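Long-range contacts in LPXTG-motif cell wall anchor domain protein (Mobiluncus mulieris, PDB 5U5O), which probably serves as a cell-wall-anchored bacterial adhesin, this piece pairing a T-Q ester bond domain with a DUF5979 domain and carrying intramolecular cross-links that probably stabilise it: residues F168-L173 with V279-V284; V198-K203 with E220-G225; D226-S231 with A265-G270. All blocks are in the same frame, centred on the assembly; numbering follows the deposited sequence. Where two conformers were deposited one is given.

Interaction 1: F168-L173 with V279-V284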
loop_
_atom_site.group_PDB
_atom_site.type_symbol
_atom_site.label_atom_id
_atom_site.label_comp_id
_atom_site.label_asym_id
_atom_site.label_seq_id
_atom_site.Cartn_x
_atom_site.Cartn_y
_atom_site.Cartn_z
ATOM N N PHE A 168 -7.957 3.114 1.780
ATOM C CA PHE A 168 -8.074 4.504 2.215
ATOM C C PHE A 168 -9.421 4.776 2.859
ATOM O O PHE A 168 -10.421 4.107 2.584
ATOM C CB PHE A 168 -7.861 5.467 1.039
ATOM C CG PHE A 168 -6.500 5.340 0.415
ATOM C CD1 PHE A 168 -5.425 6.054 0.935
ATOM C CD2 PHE A 168 -6.273 4.467 -0.637
ATOM C CE1 PHE A 168 -4.157 5.915 0.416
ATOM C CE2 PHE A 168 -5.009 4.334 -1.177
ATOM C CZ PHE A 168 -3.948 5.059 -0.644
ATOM N N GLY A 169 -9.412 5.783 3.719
ATOM C CA GLY A 169 -10.611 6.320 4.335
ATOM C C GLY A 169 -11.034 7.634 3.708
ATOM O O GLY A 169 -10.482 8.050 2.666
ATOM N N SER A 170 -12.002 8.300 4.368
ATOM C CA SER A 170 -12.516 9.566 3.864
ATOM C C SER A 170 -13.089 10.379 5.011
ATOM O O SER A 170 -13.374 9.848 6.101
ATOM C CB SER A 170 -13.615 9.348 2.829
ATOM O OG SER A 170 -14.759 8.695 3.394
ATOM N N LEU A 171 -13.269 11.657 4.736
ATOM C CA LEU A 171 -13.831 12.599 5.685
ATOM C C LEU A 171 -14.896 13.408 5.004
ATOM O O LEU A 171 -14.622 14.170 4.074
ATOM C CB LEU A 171 -12.741 13.503 6.233
ATOM C CG LEU A 171 -13.156 14.586 7.239
ATOM C CD1 LEU A 171 -13.913 14.069 8.455
ATOM C CD2 LEU A 171 -11.892 15.303 7.672
ATOM N N LYS A 172 -16.124 13.285 5.518
ATOM C CA LYS A 172 -17.241 14.100 5.088
ATOM C C LYS A 172 -17.441 15.181 6.124
ATOM O O LYS A 172 -17.446 14.889 7.330
ATOM C CB LYS A 172 -18.522 13.277 4.956
ATOM C CG LYS A 172 -19.704 14.074 4.418
ATOM C CD LYS A 172 -21.027 13.342 4.565
ATOM C CE LYS A 172 -21.084 12.107 3.694
ATOM N NZ LYS A 172 -22.465 11.568 3.590
ATOM N N LEU A 173 -17.677 16.393 5.678
ATOM C CA LEU A 173 -17.950 17.535 6.556
ATOM C C LEU A 173 -19.248 18.131 6.091
ATOM O O LEU A 173 -19.416 18.451 4.931
ATOM C CB LEU A 173 -16.822 18.580 6.437
ATOM C CG LEU A 173 -17.026 19.839 7.295
ATOM C CD1 LEU A 173 -17.092 19.537 8.800
ATOM C CD2 LEU A 173 -15.936 20.853 6.964
ATOM N N VAL A 279 -13.107 3.378 12.751
ATOM C CA VAL A 279 -13.932 3.885 11.623
ATOM C C VAL A 279 -13.090 4.583 10.563
ATOM O O VAL A 279 -12.349 5.498 10.908
ATOM C CB VAL A 279 -15.020 4.872 12.132
ATOM C CG1 VAL A 279 -15.698 5.627 10.994
ATOM C CG2 VAL A 279 -16.064 4.107 12.920
ATOM N N ALA A 280 -13.228 4.155 9.300
ATOM C CA ALA A 280 -12.430 4.694 8.165
ATOM C C ALA A 280 -13.118 5.818 7.358
ATOM O O ALA A 280 -12.423 6.728 6.901
ATOM C CB ALA A 280 -11.995 3.574 7.226
ATOM N N ASN A 281 -14.443 5.742 7.162
ATOM C CA ASN A 281 -15.207 6.806 6.479
ATOM C C ASN A 281 -15.924 7.644 7.509
ATOM O O ASN A 281 -16.995 7.274 8.021
ATOM C CB ASN A 281 -16.161 6.226 5.451
ATOM C CG ASN A 281 -15.415 5.450 4.368
ATOM O OD1 ASN A 281 -14.560 6.004 3.668
ATOM N ND2 ASN A 281 -15.697 4.166 4.255
ATOM N N VAL A 282 -15.259 8.702 7.924
ATOM C CA VAL A 282 -15.669 9.524 9.045
ATOM C C VAL A 282 -16.590 10.618 8.533
ATOM O O VAL A 282 -16.354 11.158 7.428
ATOM C CB VAL A 282 -14.406 10.109 9.726
ATOM C CG1 VAL A 282 -14.753 11.144 10.780
ATOM C CG2 VAL A 282 -13.532 8.999 10.291
ATOM N N GLU A 283 -17.619 10.957 9.334
ATOM C CA GLU A 283 -18.524 12.035 8.983
ATOM C C GLU A 283 -18.620 13.027 10.140
ATOM O O GLU A 283 -19.079 12.651 11.240
ATOM C CB GLU A 283 -19.904 11.490 8.635
ATOM C CG GLU A 283 -19.904 10.394 7.581
ATOM C CD GLU A 283 -21.228 9.674 7.513
ATOM O OE1 GLU A 283 -22.210 10.269 7.024
ATOM O OE2 GLU A 283 -21.289 8.514 7.965
ATOM N N VAL A 284 -18.199 14.262 9.913
ATOM C CA VAL A 284 -18.200 15.312 10.930
ATOM C C VAL A 284 -19.217 16.364 10.563
ATOM O O VAL A 284 -19.417 16.685 9.380
ATOM C CB VAL A 284 -16.781 15.931 11.042
ATOM C CG1 VAL A 284 -16.766 17.182 11.912
ATOM C CG2 VAL A 284 -15.784 14.922 11.581
HETATM O O HOH W 1 -12.790 5.500 1.624
HETATM O O HOH W 2 -16.672 9.721 5.052
#
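Ala-280 begins the pairing of segment 279-284 with 168-173: its carbonyl O takes the N-H of Ser-170 at 3.0 Å, before the second strand proper starts. At Asn-281 the side chains join in. Its CG lies beside the backbone N (chi1 -61°), which swings OD1 back over the neighbouring strand, where the Ser-170 hydroxyl donates to it, OG to OD1 2.7 Å. The hydroxyl also accepts a hydrogen bond from a water that donates to Val-282 O as well, so OG is gripped from two partners and tied to the backbone of the next residue. Val-282 is held by both backbone polar atoms: its N bonds to Ser-170 O (2.9 Å), and its O receives Lys-172 N (2.9 Å). On the other face Val-282 CG1 touches Leu-171 CD1 at 3.8 Å. Glu-283 runs alongside Lys-172, both pointing the same way; the salt bridge is long (OE1 to NZ 3.7 Å) and, with Glu-283 in two conformers, doubtful. Val-284 donates its N to Lys-172 O (2.8 Å), and spreads its methyls over two leucines, CG2 on Leu-171 CD1 and CG1 against Leu-173 CD1. Ile-230 of the facing sheet packs onto both leucines and Val-284. Such in-register parallel pairing of an early strand with the last one, one face polar and one buried, is familiar from Ig-like beta sandwiches.

Interaction 2: V198-K203 with E220-G225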
loop_
_atom_site.group_PDB
_atom_site.type_symbol
_atom_site.label_atom_id
_atom_site.label_comp_id
_atom_site.label_asym_id
_atom_site.label_seq_id
_atom_site.Cartn_x
_atom_site.Cartn_y
_atom_site.Cartn_z
ATOM N N VAL A 198 -9.327 21.674 5.193
ATOM C CA VAL A 198 -9.139 20.336 5.740
ATOM C C VAL A 198 -7.728 19.895 5.344
ATOM O O VAL A 198 -7.326 19.979 4.133
ATOM C CB VAL A 198 -10.172 19.373 5.162
ATOM C CG1 VAL A 198 -9.879 17.929 5.555
ATOM C CG2 VAL A 198 -11.559 19.774 5.644
ATOM N N LYS A 199 -6.931 19.459 6.299
ATOM C CA LYS A 199 -5.556 19.041 6.047
ATOM C C LYS A 199 -5.370 17.674 6.630
ATOM O O LYS A 199 -5.839 17.399 7.755
ATOM C CB LYS A 199 -4.614 20.001 6.733
ATOM C CG LYS A 199 -4.687 21.414 6.213
ATOM C CD LYS A 199 -3.635 22.283 6.886
ATOM C CE LYS A 199 -3.626 23.681 6.308
ATOM N NZ LYS A 199 -2.623 24.565 6.958
ATOM N N CYS A 200 -4.672 16.799 5.903
ATOM C CA CYS A 200 -4.396 15.482 6.414
ATOM C C CYS A 200 -2.887 15.305 6.385
ATOM O O CYS A 200 -2.237 15.472 5.324
ATOM C CB CYS A 200 -5.091 14.437 5.602
ATOM S SG CYS A 200 -6.913 14.581 5.514
ATOM N N VAL A 201 -2.303 14.996 7.536
ATOM C CA VAL A 201 -0.850 15.132 7.691
ATOM C C VAL A 201 -0.070 14.077 6.897
ATOM O O VAL A 201 0.833 14.436 6.136
ATOM C CB VAL A 201 -0.379 15.247 9.166
ATOM C CG1 VAL A 201 -0.562 13.953 9.927
ATOM C CG2 VAL A 201 1.086 15.689 9.242
ATOM N N GLN A 202 -0.433 12.799 6.990
ATOM C CA GLN A 202 0.253 11.718 6.227
ATOM C C GLN A 202 -0.107 11.789 4.751
ATOM O O GLN A 202 0.773 11.575 3.896
ATOM C CB GLN A 202 -0.089 10.336 6.802
ATOM C CG GLN A 202 0.282 10.166 8.276
ATOM C CD GLN A 202 1.779 10.214 8.509
ATOM O OE1 GLN A 202 2.551 9.930 7.601
ATOM N NE2 GLN A 202 2.187 10.572 9.713
ATOM N N LYS A 203 -1.341 12.105 4.398
ATOM C CA LYS A 203 -1.699 12.339 2.993
ATOM C C LYS A 203 -0.898 13.501 2.405
ATOM O O LYS A 203 -0.549 13.490 1.217
ATOM C CB LYS A 203 -3.204 12.627 2.824
ATOM C CG LYS A 203 -3.662 12.421 1.381
ATOM C CD LYS A 203 -5.118 12.773 1.121
ATOM C CE LYS A 203 -5.410 12.690 -0.374
ATOM N NZ LYS A 203 -6.813 12.988 -0.731
ATOM N N GLU A 220 -11.615 12.406 -0.092
ATOM C CA GLU A 220 -11.385 10.980 -0.297
ATOM C C GLU A 220 -9.904 10.634 -0.208
ATOM O O GLU A 220 -9.045 11.521 -0.176
ATOM C CB GLU A 220 -11.881 10.574 -1.690
ATOM C CG GLU A 220 -13.335 10.920 -2.004
ATOM C CD GLU A 220 -14.343 9.936 -1.440
ATOM O OE1 GLU A 220 -13.942 8.923 -0.830
ATOM O OE2 GLU A 220 -15.559 10.171 -1.626
ATOM N N GLY A 221 -9.602 9.338 -0.187
ATOM C CA GLY A 221 -8.205 8.889 -0.328
ATOM C C GLY A 221 -7.286 9.227 0.830
ATOM O O GLY A 221 -6.095 9.512 0.643
ATOM N N ILE A 222 -7.847 9.197 2.038
ATOM C CA ILE A 222 -7.079 9.514 3.231
ATOM C C ILE A 222 -6.443 8.215 3.757
ATOM O O ILE A 222 -7.171 7.250 4.025
ATOM C CB ILE A 222 -7.952 10.177 4.322
ATOM C CG1 ILE A 222 -8.589 11.453 3.745
ATOM C CG2 ILE A 222 -7.078 10.498 5.514
ATOM C CD1 ILE A 222 -9.600 12.125 4.670
ATOM N N PRO A 223 -5.103 8.193 3.951
ATOM C CA PRO A 223 -4.449 7.012 4.520
ATOM C C PRO A 223 -5.085 6.592 5.860
ATOM O O PRO A 223 -5.421 7.433 6.686
ATOM C CB PRO A 223 -3.011 7.486 4.730
ATOM C CG PRO A 223 -2.801 8.514 3.676
ATOM C CD PRO A 223 -4.125 9.233 3.602
ATOM N N LEU A 224 -5.241 5.294 6.058
ATOM C CA LEU A 224 -5.802 4.755 7.279
ATOM C C LEU A 224 -4.878 5.046 8.459
ATOM O O LEU A 224 -3.684 4.758 8.441
ATOM C CB LEU A 224 -6.051 3.271 7.105
ATOM C CG LEU A 224 -7.147 2.943 6.083
ATOM C CD1 LEU A 224 -7.193 1.439 5.853
ATOM C CD2 LEU A 224 -8.517 3.468 6.509
ATOM N N GLY A 225 -5.458 5.676 9.479
ATOM C CA GLY A 225 -4.714 6.165 10.625
ATOM C C GLY A 225 -4.226 7.588 10.555
ATOM O O GLY A 225 -3.506 8.031 11.450
#
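A G1 beta bulge, with Gly-221 and Ile-222 both facing Gly-169 on the neighbouring strand, provides the surface along which Lys-203 is laid. The lysine stretches out along segment 220-225, CG anti to its N (chi1 -161°) and the chain extended beyond it, and NZ reaches Glu-220 O at 2.7 Å, the C=O...NZ angle being 162°. The methylenes stay close: CD and CE each pass 3.4 Å from Gly-221 O, and CB sits 3.6 Å from Pro-223 CD, the two side chains crossing at about a right angle. Gly-221 has the positive phi (68°) usual at the first position of a G1 bulge.

Strand 193-200 and strand 216-223 belong to different sheets of the Ig-like sandwich, so the contact bridges the two layers at one end of the DUF5979 domain. There the chain leaves its strand at Val-201 and turns through helical backbone angles, which carries Lys-203 across to the other layer. Asp-226 steadies this turn, its carboxylate oxygens accepting the N-H groups of Gln-202 and Lys-203. Deeper in, Cys-200 points toward Ile-222; tentatively, given its two conformers, Cys-200 SG lies 3.7 Å from Ile-222 CD1. The disulfide seen with Cys-228 is probably carried by the alternate conformers, the SG atoms of Cys-200 and Cys-228 being 3.9 Å apart in those described. Val-113, from the T-Q ester bond domain, touches both Gln-202 and Pro-223 where the two domains meet.

Interaction 3: D226-S231 with A265-G270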
loop_
_atom_site.group_PDB
_atom_site.type_symbol
_atom_site.label_atom_id
_atom_site.label_comp_id
_atom_site.label_asym_id
_atom_site.label_seq_id
_atom_site.Cartn_x
_atom_site.Cartn_y
_atom_site.Cartn_z
ATOM N N ASP A 226 -4.593 8.315 9.495
ATOM C CA ASP A 226 -4.138 9.678 9.349
ATOM C C ASP A 226 -4.818 10.578 10.383
ATOM O O ASP A 226 -5.902 10.267 10.949
ATOM C CB ASP A 226 -4.418 10.206 7.932
ATOM C CG ASP A 226 -3.414 11.234 7.477
ATOM O OD1 ASP A 226 -2.598 11.732 8.305
ATOM O OD2 ASP A 226 -3.414 11.540 6.255
ATOM N N THR A 227 -4.119 11.659 10.693
ATOM C CA THR A 227 -4.662 12.743 11.503
ATOM C C THR A 227 -5.095 13.845 10.551
ATOM O O THR A 227 -4.294 14.310 9.723
ATOM C CB THR A 227 -3.594 13.286 12.463
ATOM O OG1 THR A 227 -3.232 12.258 13.385
ATOM C CG2 THR A 227 -4.081 14.501 13.257
ATOM N N CYS A 228 -6.371 14.265 10.657
ATOM C CA CYS A 228 -6.909 15.282 9.792
ATOM C C CYS A 228 -7.351 16.493 10.659
ATOM O O CYS A 228 -7.990 16.293 11.737
ATOM C CB CYS A 228 -8.089 14.682 9.115
ATOM S SG CYS A 228 -9.296 15.780 8.390
ATOM N N THR A 229 -7.059 17.698 10.227
ATOM C CA THR A 229 -7.516 18.911 10.883
ATOM C C THR A 229 -8.550 19.583 10.006
ATOM O O THR A 229 -8.485 19.560 8.767
ATOM C CB THR A 229 -6.365 19.868 11.239
ATOM O OG1 THR A 229 -5.675 20.294 10.057
ATOM C CG2 THR A 229 -5.370 19.195 12.181
ATOM N N ILE A 230 -9.540 20.177 10.678
ATOM C CA ILE A 230 -10.580 20.955 10.036
ATOM C C ILE A 230 -10.500 22.341 10.663
ATOM O O ILE A 230 -10.577 22.466 11.901
ATOM C CB ILE A 230 -11.975 20.331 10.326
ATOM C CG1 ILE A 230 -12.039 18.893 9.840
ATOM C CG2 ILE A 230 -13.071 21.139 9.652
ATOM C CD1 ILE A 230 -13.191 18.102 10.414
ATOM N N SER A 231 -10.433 23.376 9.839
ATOM C CA SER A 231 -10.295 24.754 10.287
ATOM C C SER A 231 -11.334 25.588 9.583
ATOM O O SER A 231 -11.345 25.652 8.348
ATOM C CB SER A 231 -8.915 25.310 9.903
ATOM O OG SER A 231 -7.861 24.521 10.420
ATOM N N ALA A 265 -10.788 21.645 14.614
ATOM C CA ALA A 265 -11.014 20.281 15.062
ATOM C C ALA A 265 -9.885 19.399 14.590
ATOM O O ALA A 265 -9.218 19.693 13.571
ATOM C CB ALA A 265 -12.322 19.749 14.510
ATOM N N VAL A 266 -9.680 18.307 15.295
ATOM C CA VAL A 266 -8.751 17.252 14.919
ATOM C C VAL A 266 -9.508 15.938 15.001
ATOM O O VAL A 266 -10.202 15.669 16.000
ATOM C CB VAL A 266 -7.523 17.203 15.841
ATOM C CG1 VAL A 266 -6.525 16.150 15.366
ATOM C CG2 VAL A 266 -6.848 18.563 15.920
ATOM N N VAL A 267 -9.370 15.089 13.987
ATOM C CA VAL A 267 -10.047 13.799 13.959
ATOM C C VAL A 267 -9.110 12.774 13.314
ATOM O O VAL A 267 -8.321 13.127 12.414
ATOM C CB VAL A 267 -11.409 13.921 13.234
ATOM C CG1 VAL A 267 -11.244 14.309 11.771
ATOM C CG2 VAL A 267 -12.256 12.677 13.399
ATOM N N LYS A 268 -9.162 11.533 13.764
ATOM C CA LYS A 268 -8.387 10.438 13.193
ATOM C C LYS A 268 -9.260 9.764 12.159
ATOM O O LYS A 268 -10.479 9.574 12.387
ATOM C CB LYS A 268 -8.017 9.417 14.263
ATOM C CG LYS A 268 -7.156 9.946 15.407
ATOM C CD LYS A 268 -5.754 10.354 14.992
ATOM C CE LYS A 268 -4.916 9.198 14.447
ATOM N NZ LYS A 268 -4.784 8.031 15.371
ATOM N N ILE A 269 -8.623 9.394 11.039
ATOM C CA ILE A 269 -9.321 8.736 9.962
ATOM C C ILE A 269 -8.781 7.306 9.881
ATOM O O ILE A 269 -7.750 7.055 9.253
ATOM C CB ILE A 269 -9.078 9.487 8.623
ATOM C CG1 ILE A 269 -9.377 10.985 8.748
ATOM C CG2 ILE A 269 -9.899 8.864 7.497
ATOM C CD1 ILE A 269 -10.804 11.345 9.105
ATOM N N GLY A 270 -9.475 6.383 10.554
ATOM C CA GLY A 270 -9.072 4.971 10.595
ATOM C C GLY A 270 -7.976 4.719 11.607
ATOM O O GLY A 270 -7.535 5.636 12.301
#
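Cys-228 and Val-267 form a hydrogen-bonded pair at the middle of an antiparallel ladder, two neighbouring strands in the five-stranded sheet of the Ig-like sandwich, running at 153° to one another. Backbone bonds carry most of the join. Cys-228 N to Val-267 O and the return bond, Val-267 N to Cys-228 O, are both 2.9 Å. Ile-230 and Ala-265 exchange a similar couple, the shorter from Ala-265 N to Ile-230 O at 2.8 Å. Toward the other end Ile-269 N reaches Asp-226 O firmly, but the reverse bond, from Asp-226 N to Ile-269 O, is weak at 3.4 Å, and the ladder frays where the strands end. CA-H...O contacts from Lys-268, Val-266 and Thr-229 supplement these bonds.

Apolar packing occupies the buried face. Cys-228 CB lies 3.9 Å from Ile-269 CG1 and a little farther from Val-267 CG1, while the beta carbons of Ile-230 and Ala-265 meet at 4.2 Å. Leu-171 of the opposite sheet packs against Ile-230 and Ile-269, and Val-282 against Val-267 and Ile-269.

The outer face mixes methyl and polar groups. Thr-227 CG2 crosses to Val-266 CG1 at 3.6 Å, and Thr-229 and Val-266 run side by side. The bend of Lys-268 at chi2 (-67°) brings its CD to 3.5 Å from Thr-227 OG1, and the next bend, at chi3, keeps CE near the same oxygen.

All three contacts belong to the DUF5979 domain, and interactions 2 and 3 follow one another inside the loop that interaction 1 closes. Their centres lie close together: about 10 Å between 1 and 2, 9 Å between 1 and 3, and 8 Å between 2 and 3. Gly-169 N probably bonds to Ile-222 O (2.7 Å), setting 168-173 between 279-284 and 220-225 in one sheet. Gly-225 N probably bonds to Ile-269 O (2.7 Å), tying the turn after strand 216-223 to the other sheet. The disulfide seen between Cys-200 and Cys-228 would join interactions 2 and 3 covalently, though the sulfurs of the conformers described are not bonded; it lies beside the core filled by Leu-171 and Val-282.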